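Local atomic coordinates of spike protein P5 (Enterobacteria phage PRD1, PDB entry 1YQ5), a protein that forms, together with proteins P31 and P2, the spike complexes at the fivefold vertices of the viral capsid and is essential for infectivity. Residues G75-R80 against C92-L97; T64-N69 against G100-L105; A19-N24 against S132-N137. One frame throughout, in Å; residues are numbered along the deposited sequence.

How the interactions relate
All three contacts lie in the C-terminal domain of P5, a beta-jelly-roll of two antiparallel sheets that assembles as a trimer. Interaction 1 is in one sheet and interaction 2 in the other. Their centres are about 9 Å apart, and Tyr77 CE1 comes within 3.4 Å of Gly100 N, so the two sheets meet there. Interaction 3 lies about 12 Å, centre to centre, from each of the others. Its strand 135-142 neighbours strand 59-68 of interaction 2: Thr66 N and Asn137 O are 2.9 Å apart, probably hydrogen-bonded. Interactions 1 and 2 touch both other subunits of the trimer. Along the chain, interaction 1 is nested within interaction 2, and interaction 2 within interaction 3.

Interaction 1 (G75-R80 against C92-L97); sequences GNYLLR and CPASSL
Tyr77 and Cys92 form an antiparallel hydrogen-bonded pair. Tyr77 O accepts from Cys92 N at 2.7 Å, with the donor in the carbonyl plane. The return bond, from Tyr77 N to Cys92 O, is 2.9 Å long. Its donor stands above the Cys92 carbonyl plane, 40° out of it, and so is not aligned with a lone pair. A third bond follows where strand 86-93 has ended: Ala94 N gives a nearly straight bond (168°) to Gly75 O at 2.9 Å. A water also donates to Gly75 O and to Ala94 O, bridging the two segments beside that bond. Gly75 O therefore accepts twice.

Asn76 and Pro93 are the neighbouring non-hydrogen-bonded pair. CG of Asn76 lies beside its own backbone N (chi1 -61°), which brings the OD1 side of the amide over Pro93. Its OD1 lies 3.1 Å from Pro93 CA and also meets the proline ring at CG. On the other face of the sheet, the Tyr77 ring turns its edge to Ala94, with CE1 3.5 Å from Ala94 CB. Farther along, Leu79 CD1 packs 4.2 Å from Cys92 SG.

Further partners hold the pairs in place. Tyr77 OH is hydrogen-bonded to Val72 O. Asn76 N is hydrogen-bonded to Asp127 OD1. Pro93 packs on Pro93 of the third subunit and on Ala91 of the second, so this edge belongs to the trimer interface.

The contact is the open end of the beta hairpin made by strands 76-83 and 86-93. Strand 119-126 pairs with the other edge of strand 76-83. Tyr77 and Leu79 point toward the other sheet, where they touch Val67 and Met65 of strand 59-68.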
loop_
_atom_site.group_PDB
_atom_site.type_symbol
_atom_site.label_atom_id
_atom_site.label_comp_id
_atom_site.label_asym_id
_atom_site.label_seq_id
_atom_site.Cartn_x
_atom_site.Cartn_y
_atom_site.Cartn_z
ATOM N N GLY A 75 -18.717 5.645 -9.455
ATOM C CA GLY A 75 -18.183 4.341 -9.801
ATOM C C GLY A 75 -16.967 3.979 -8.967
ATOM O O GLY A 75 -16.758 4.520 -7.878
ATOM N N ASN A 76 -16.164 3.057 -9.483
ATOM C CA ASN A 76 -14.964 2.611 -8.789
ATOM C C ASN A 76 -13.742 2.707 -9.678
ATOM O O ASN A 76 -13.788 2.344 -10.854
ATOM C CB ASN A 76 -15.112 1.154 -8.348
ATOM C CG ASN A 76 -16.264 0.951 -7.399
ATOM O OD1 ASN A 76 -16.240 1.430 -6.270
ATOM N ND2 ASN A 76 -17.294 0.245 -7.859
ATOM N N TYR A 77 -12.654 3.217 -9.116
ATOM C CA TYR A 77 -11.412 3.286 -9.856
ATOM C C TYR A 77 -10.788 1.904 -9.715
ATOM O O TYR A 77 -10.658 1.383 -8.602
ATOM C CB TYR A 77 -10.489 4.356 -9.277
ATOM C CG TYR A 77 -10.849 5.748 -9.741
ATOM C CD1 TYR A 77 -11.795 6.512 -9.060
ATOM C CD2 TYR A 77 -10.269 6.283 -10.887
ATOM C CE1 TYR A 77 -12.155 7.787 -9.517
ATOM C CE2 TYR A 77 -10.621 7.547 -11.354
ATOM C CZ TYR A 77 -11.562 8.293 -10.666
ATOM O OH TYR A 77 -11.901 9.540 -11.136
ATOM N N LEU A 78 -10.438 1.303 -10.846
ATOM C CA LEU A 78 -9.837 -0.024 -10.863
ATOM C C LEU A 78 -8.360 0.111 -11.207
ATOM O O LEU A 78 -8.008 0.739 -12.208
ATOM C CB LEU A 78 -10.524 -0.899 -11.913
ATOM C CG LEU A 78 -12.054 -0.896 -11.910
ATOM C CD1 LEU A 78 -12.549 -1.822 -13.005
ATOM C CD2 LEU A 78 -12.586 -1.335 -10.548
ATOM N N LEU A 79 -7.498 -0.473 -10.382
ATOM C CA LEU A 79 -6.063 -0.393 -10.630
ATOM C C LEU A 79 -5.435 -1.768 -10.739
ATOM O O LEU A 79 -5.824 -2.698 -10.031
ATOM C CB LEU A 79 -5.369 0.407 -9.525
ATOM C CG LEU A 79 -5.712 1.896 -9.460
ATOM C CD1 LEU A 79 -7.109 2.074 -8.908
ATOM C CD2 LEU A 79 -4.701 2.621 -8.577
ATOM N N ARG A 80 -4.458 -1.892 -11.629
ATOM C CA ARG A 80 -3.786 -3.165 -11.827
ATOM C C ARG A 80 -2.314 -3.029 -12.180
ATOM O O ARG A 80 -1.922 -2.171 -12.976
ATOM C CB ARG A 80 -4.481 -3.964 -12.934
ATOM C CG ARG A 80 -3.822 -5.300 -13.233
ATOM C CD ARG A 80 -4.489 -5.985 -14.422
ATOM N NE ARG A 80 -4.090 -5.380 -15.689
ATOM C CZ ARG A 80 -4.759 -5.526 -16.830
ATOM N NH1 ARG A 80 -5.876 -6.252 -16.869
ATOM N NH2 ARG A 80 -4.299 -4.968 -17.941
ATOM N N CYS A 92 -11.208 1.020 -5.955
ATOM C CA CYS A 92 -11.358 2.105 -4.991
ATOM C C CYS A 92 -12.597 2.948 -5.276
ATOM O O CYS A 92 -12.649 3.669 -6.274
ATOM C CB CYS A 92 -10.117 3.002 -5.029
ATOM S SG CYS A 92 -8.549 2.087 -4.921
ATOM N N PRO A 93 -13.615 2.864 -4.402
ATOM C CA PRO A 93 -14.847 3.635 -4.591
ATOM C C PRO A 93 -14.575 5.134 -4.709
ATOM O O PRO A 93 -13.913 5.728 -3.859
ATOM C CB PRO A 93 -15.668 3.283 -3.351
ATOM C CG PRO A 93 -15.250 1.857 -3.085
ATOM C CD PRO A 93 -13.746 1.936 -3.262
ATOM N N ALA A 94 -15.094 5.738 -5.770
ATOM C CA ALA A 94 -14.899 7.161 -5.996
ATOM C C ALA A 94 -15.913 8.004 -5.237
ATOM O O ALA A 94 -16.992 7.535 -4.878
ATOM C CB ALA A 94 -14.992 7.466 -7.482
ATOM N N SER A 95 -15.543 9.254 -4.993
ATOM C CA SER A 95 -16.405 10.219 -4.322
ATOM C C SER A 95 -15.762 11.563 -4.601
ATOM O O SER A 95 -14.657 11.624 -5.139
ATOM C CB SER A 95 -16.455 9.983 -2.807
ATOM O OG SER A 95 -15.247 10.385 -2.187
ATOM N N SER A 96 -16.444 12.640 -4.244
ATOM C CA SER A 96 -15.888 13.961 -4.471
ATOM C C SER A 96 -14.629 14.127 -3.620
ATOM O O SER A 96 -13.651 14.748 -4.050
ATOM C CB SER A 96 -16.918 15.033 -4.112
ATOM O OG SER A 96 -16.461 16.301 -4.552
ATOM N N LEU A 97 -14.652 13.552 -2.421
ATOM C CA LEU A 97 -13.515 13.627 -1.504
ATOM C C LEU A 97 -12.383 12.679 -1.897
ATOM O O LEU A 97 -11.219 12.912 -1.564
ATOM C CB LEU A 97 -13.974 13.309 -0.077
ATOM C CG LEU A 97 -14.852 14.389 0.562
ATOM C CD1 LEU A 97 -15.457 13.890 1.871
ATOM C CD2 LEU A 97 -14.000 15.630 0.799
HETATM O O HOH W 1 -18.602 5.281 -5.788
#

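Interaction 2 (T64-N69 against G100-L105)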
loop_
_atom_site.group_PDB
_atom_site.type_symbol
_atom_site.label_atom_id
_atom_site.label_comp_id
_atom_site.label_asym_id
_atom_site.label_seq_id
_atom_site.Cartn_x
_atom_site.Cartn_y
_atom_site.Cartn_z
ATOM N N THR A 64 4.092 1.707 -6.356
ATOM C CA THR A 64 2.904 2.487 -6.052
ATOM C C THR A 64 2.389 3.179 -7.301
ATOM O O THR A 64 3.160 3.731 -8.083
ATOM C CB THR A 64 3.169 3.589 -4.996
ATOM O OG1 THR A 64 3.439 2.990 -3.724
ATOM C CG2 THR A 64 1.951 4.513 -4.869
HETATM N N MSE A 65 1.081 3.120 -7.497
HETATM C CA MSE A 65 0.454 3.806 -8.608
HETATM C C MSE A 65 -0.776 4.480 -8.041
HETATM O O MSE A 65 -1.606 3.834 -7.397
HETATM C CB MSE A 65 0.042 2.852 -9.726
HETATM C CG MSE A 65 -0.781 3.579 -10.786
HETATM SE SE MSE A 65 -1.136 2.572 -12.387
HETATM C CE MSE A 65 -2.027 1.048 -11.537
ATOM N N THR A 66 -0.878 5.783 -8.266
ATOM C CA THR A 66 -2.004 6.559 -7.776
ATOM C C THR A 66 -2.648 7.348 -8.902
ATOM O O THR A 66 -2.023 7.613 -9.928
ATOM C CB THR A 66 -1.560 7.564 -6.698
ATOM O OG1 THR A 66 -0.527 8.403 -7.231
ATOM C CG2 THR A 66 -1.038 6.836 -5.471
ATOM N N VAL A 67 -3.905 7.721 -8.702
ATOM C CA VAL A 67 -4.615 8.506 -9.693
ATOM C C VAL A 67 -5.621 9.442 -9.053
ATOM O O VAL A 67 -6.257 9.106 -8.053
ATOM C CB VAL A 67 -5.387 7.619 -10.709
ATOM C CG1 VAL A 67 -6.421 6.767 -9.989
ATOM C CG2 VAL A 67 -6.077 8.499 -11.745
ATOM N N LYS A 68 -5.722 10.630 -9.637
ATOM C CA LYS A 68 -6.686 11.640 -9.240
ATOM C C LYS A 68 -7.273 12.116 -10.567
ATOM O O LYS A 68 -6.536 12.418 -11.507
ATOM C CB LYS A 68 -6.027 12.834 -8.531
ATOM C CG LYS A 68 -5.587 12.605 -7.087
ATOM C CD LYS A 68 -6.700 12.027 -6.217
ATOM C CE LYS A 68 -8.005 12.828 -6.287
ATOM N NZ LYS A 68 -7.899 14.232 -5.785
ATOM N N ASN A 69 -8.596 12.136 -10.647
ATOM C CA ASN A 69 -9.315 12.610 -11.826
ATOM C C ASN A 69 -10.569 13.187 -11.192
ATOM O O ASN A 69 -11.656 12.601 -11.242
ATOM C CB ASN A 69 -9.656 11.457 -12.771
ATOM C CG ASN A 69 -10.205 11.945 -14.099
ATOM O OD1 ASN A 69 -11.310 12.490 -14.163
ATOM N ND2 ASN A 69 -9.431 11.766 -15.164
ATOM N N GLY A 100 -10.407 9.199 -7.017
ATOM C CA GLY A 100 -9.290 8.454 -7.556
ATOM C C GLY A 100 -9.046 7.185 -6.773
ATOM O O GLY A 100 -9.940 6.680 -6.095
ATOM N N GLY A 101 -7.827 6.672 -6.860
ATOM C CA GLY A 101 -7.504 5.451 -6.154
ATOM C C GLY A 101 -6.016 5.281 -5.944
ATOM O O GLY A 101 -5.208 6.086 -6.412
ATOM N N THR A 102 -5.659 4.207 -5.254
ATOM C CA THR A 102 -4.270 3.927 -4.943
ATOM C C THR A 102 -4.002 2.433 -4.853
ATOM O O THR A 102 -4.835 1.677 -4.359
ATOM C CB THR A 102 -3.888 4.539 -3.570
ATOM O OG1 THR A 102 -4.007 5.968 -3.623
ATOM C CG2 THR A 102 -2.466 4.144 -3.184
ATOM N N ILE A 103 -2.842 2.013 -5.345
ATOM C CA ILE A 103 -2.430 0.622 -5.225
ATOM C C ILE A 103 -0.934 0.638 -4.943
ATOM O O ILE A 103 -0.160 1.286 -5.655
ATOM C CB ILE A 103 -2.720 -0.234 -6.493
ATOM C CG1 ILE A 103 -2.480 -1.715 -6.155
ATOM C CG2 ILE A 103 -1.826 0.182 -7.655
ATOM C CD1 ILE A 103 -2.899 -2.697 -7.245
ATOM N N SER A 104 -0.540 -0.044 -3.874
ATOM C CA SER A 104 0.858 -0.115 -3.480
ATOM C C SER A 104 1.197 -1.564 -3.220
ATOM O O SER A 104 0.411 -2.292 -2.614
ATOM C CB SER A 104 1.110 0.721 -2.230
ATOM O OG SER A 104 1.006 2.097 -2.544
ATOM N N LEU A 105 2.380 -1.968 -3.665
ATOM C CA LEU A 105 2.800 -3.352 -3.542
ATOM C C LEU A 105 4.288 -3.549 -3.300
ATOM O O LEU A 105 5.117 -2.807 -3.822
ATOM C CB LEU A 105 2.451 -4.091 -4.838
ATOM C CG LEU A 105 1.029 -3.995 -5.381
ATOM C CD1 LEU A 105 1.060 -3.957 -6.905
ATOM C CD2 LEU A 105 0.217 -5.175 -4.878
#
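Gly100 brings its CA to 3.1 Å from Val67 O in a CA-H...O contact, an approach helped by the lack of a side chain. Gly101 then forms the first hydrogen-bonded pair, with Val67. Gly101 N gives a bond to Val67 O and Gly101 O accepts one from Val67 N, each 3.1 Å. CG1 of Val67 lies 3.4 Å from Gly101 N.

Thr102 lies side by side with Thr66, pointing the same way. CG2 of Thr66 meets Thr102 CG2 at 3.8 Å, while Thr102 OG1 is hydrogen-bonded to Val89 O of the second subunit. Ile103 pairs with Met65, a selenomethionine. Met65 N gives a 2.9 Å bond to Ile103 O, with the donor nearly on the carbonyl axis. Ile103 N returns a bond to Met65 O. With CG1 anti to the backbone N (chi1 -170°), the CG2 branch of Ile103 is left to meet Met65 CB at 3.9 Å.

Ser104 OG accepts from Thr64 OG1 at 2.8 Å. These hydroxyls form a hydrogen-bonded chain between subunits: Thr64 OG1 bonds to Leu106 N and Ser104 OG to Ser104 O, both of the second subunit.

Strand 100-109 is outermost in its sheet within the chain. Strand 59-68 separates it from strand 135-142. Met65 and Ile103 face Leu79 of strand 76-83; the threonines, Ser104 and Lys68 face the trimer interface, with Lys68 salt-bridged to Asp87 of the second subunit.

Interaction 3 (A19-N24 against S132-N137)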
loop_
_atom_site.group_PDB
_atom_site.type_symbol
_atom_site.label_atom_id
_atom_site.label_comp_id
_atom_site.label_asym_id
_atom_site.label_seq_id
_atom_site.Cartn_x
_atom_site.Cartn_y
_atom_site.Cartn_z
ATOM N N ALA A 19 -5.512 10.260 -24.634
ATOM C CA ALA A 19 -6.354 11.444 -24.527
ATOM C C ALA A 19 -7.555 11.105 -23.657
ATOM O O ALA A 19 -8.110 11.964 -22.976
ATOM C CB ALA A 19 -6.812 11.896 -25.919
ATOM N N SER A 20 -7.948 9.837 -23.678
ATOM C CA SER A 20 -9.073 9.391 -22.877
ATOM C C SER A 20 -8.922 7.923 -22.527
ATOM O O SER A 20 -8.813 7.074 -23.413
ATOM C CB SER A 20 -10.388 9.605 -23.631
ATOM O OG SER A 20 -11.491 9.142 -22.866
ATOM N N ILE A 21 -8.896 7.627 -21.232
ATOM C CA ILE A 21 -8.778 6.249 -20.785
ATOM C C ILE A 21 -10.193 5.685 -20.756
ATOM O O ILE A 21 -11.043 6.153 -19.994
ATOM C CB ILE A 21 -8.154 6.164 -19.376
ATOM C CG1 ILE A 21 -6.754 6.789 -19.395
ATOM C CG2 ILE A 21 -8.094 4.699 -18.922
ATOM C CD1 ILE A 21 -6.078 6.868 -18.029
ATOM N N ALA A 22 -10.438 4.682 -21.592
ATOM C CA ALA A 22 -11.756 4.068 -21.699
ATOM C C ALA A 22 -12.310 3.579 -20.367
ATOM O O ALA A 22 -11.566 3.145 -19.486
ATOM C CB ALA A 22 -11.705 2.912 -22.701
ATOM N N ALA A 23 -13.629 3.647 -20.229
ATOM C CA ALA A 23 -14.283 3.199 -19.013
ATOM C C ALA A 23 -14.336 1.672 -18.956
ATOM O O ALA A 23 -14.337 0.999 -19.986
ATOM C CB ALA A 23 -15.702 3.766 -18.944
ATOM N N ASN A 24 -14.366 1.144 -17.740
ATOM C CA ASN A 24 -14.472 -0.289 -17.488
ATOM C C ASN A 24 -13.637 -1.204 -18.377
ATOM O O ASN A 24 -14.163 -2.139 -18.974
ATOM C CB ASN A 24 -15.934 -0.726 -17.593
ATOM C CG ASN A 24 -16.233 -1.931 -16.735
ATOM O OD1 ASN A 24 -17.098 -2.750 -17.058
ATOM N ND2 ASN A 24 -15.525 -2.045 -15.627
ATOM N N SER A 132 -10.239 11.660 -18.659
ATOM C CA SER A 132 -9.528 12.550 -19.569
ATOM C C SER A 132 -8.989 13.773 -18.834
ATOM O O SER A 132 -8.657 14.783 -19.453
ATOM C CB SER A 132 -10.454 12.996 -20.706
ATOM O OG SER A 132 -11.555 13.727 -20.203
ATOM N N ASN A 133 -8.900 13.674 -17.512
ATOM C CA ASN A 133 -8.411 14.774 -16.680
ATOM C C ASN A 133 -7.729 14.134 -15.479
ATOM O O ASN A 133 -8.025 14.450 -14.328
ATOM C CB ASN A 133 -9.594 15.641 -16.234
ATOM C CG ASN A 133 -9.204 16.683 -15.203
ATOM O OD1 ASN A 133 -8.171 17.341 -15.328
ATOM N ND2 ASN A 133 -10.037 16.844 -14.179
ATOM N N TYR A 134 -6.792 13.241 -15.770
ATOM C CA TYR A 134 -6.100 12.488 -14.739
ATOM C C TYR A 134 -4.643 12.839 -14.489
ATOM O O TYR A 134 -3.930 13.298 -15.376
ATOM C CB TYR A 134 -6.186 10.998 -15.087
ATOM C CG TYR A 134 -5.574 10.668 -16.438
ATOM C CD1 TYR A 134 -4.207 10.431 -16.566
ATOM C CD2 TYR A 134 -6.356 10.641 -17.594
ATOM C CE1 TYR A 134 -3.628 10.176 -17.810
ATOM C CE2 TYR A 134 -5.787 10.387 -18.846
ATOM C CZ TYR A 134 -4.423 10.159 -18.942
ATOM O OH TYR A 134 -3.846 9.926 -20.167
ATOM N N ILE A 135 -4.223 12.629 -13.249
ATOM C CA ILE A 135 -2.837 12.820 -12.863
ATOM C C ILE A 135 -2.496 11.479 -12.234
ATOM O O ILE A 135 -3.008 11.127 -11.169
ATOM C CB ILE A 135 -2.640 13.933 -11.825
ATOM C CG1 ILE A 135 -2.939 15.293 -12.456
ATOM C CG2 ILE A 135 -1.186 13.917 -11.333
ATOM C CD1 ILE A 135 -2.022 15.625 -13.624
ATOM N N ILE A 136 -1.664 10.719 -12.930
ATOM C CA ILE A 136 -1.260 9.408 -12.469
ATOM C C ILE A 136 0.218 9.425 -12.121
ATOM O O ILE A 136 1.045 9.937 -12.882
ATOM C CB ILE A 136 -1.517 8.339 -13.561
ATOM C CG1 ILE A 136 -3.018 8.256 -13.850
ATOM C CG2 ILE A 136 -0.975 6.980 -13.115
ATOM C CD1 ILE A 136 -3.373 7.318 -14.990
ATOM N N ASN A 137 0.540 8.891 -10.951
ATOM C CA ASN A 137 1.920 8.810 -10.510
ATOM C C ASN A 137 2.257 7.343 -10.321
ATOM O O ASN A 137 1.496 6.595 -9.703
ATOM C CB ASN A 137 2.113 9.567 -9.196
ATOM C CG ASN A 137 2.145 11.069 -9.396
ATOM O OD1 ASN A 137 3.155 11.629 -9.837
ATOM N ND2 ASN A 137 1.041 11.726 -9.088
#
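Ile21 sets CG1 opposite its own carbonyl carbon (chi1 -60°) and extends it to CD1, which reaches Tyr134. The tyrosine adopts the less common first torsion, with CG between its backbone N and carbonyl carbon (chi1 59°). This turns one ring face toward the end of the Ile21 side chain.

The result is a CH-pi contact. Ile21 CD1 stands over one face of the Tyr134 ring, 3.7 Å from its centroid and 15° off the ring normal. It is displaced toward the rim. Its closest ring atom is Tyr134 CE2, 3.6 Å away. Ile21 CG1 adds a second touch on the same ring atom, Tyr134 CE2, at 3.8 Å. The methyl end also meets a second partner: Ile21 CD1 lies 4.1 Å from Ile136 CD1. The three side chains form a cluster, with both isoleucines on the same side of the ring.

No hydrogen bond joins the two segments. At their more exposed end, Ala19 O approaches Ser132 CB at 3.4 Å, a packing contact. Two bonds to flanking residues help hold the arrangement. Tyr134 OH is hydrogen-bonded to Pro18 O, which ties the far end of the ring to the residue just before Ala19. Ile21 is joined by backbone hydrogen bonding to Leu131, just before Ser132.

The contact is structural packing of a long connection onto a sheet. Residues 19-24 belong to the loop between strands 5-11 and 35-40. Strand 135-142 lies in the middle of its sheet, between strands 5-11 and 59-68. Ile136 touches both neighbours, through Tyr11 on one and Met65 and Val67 on the other.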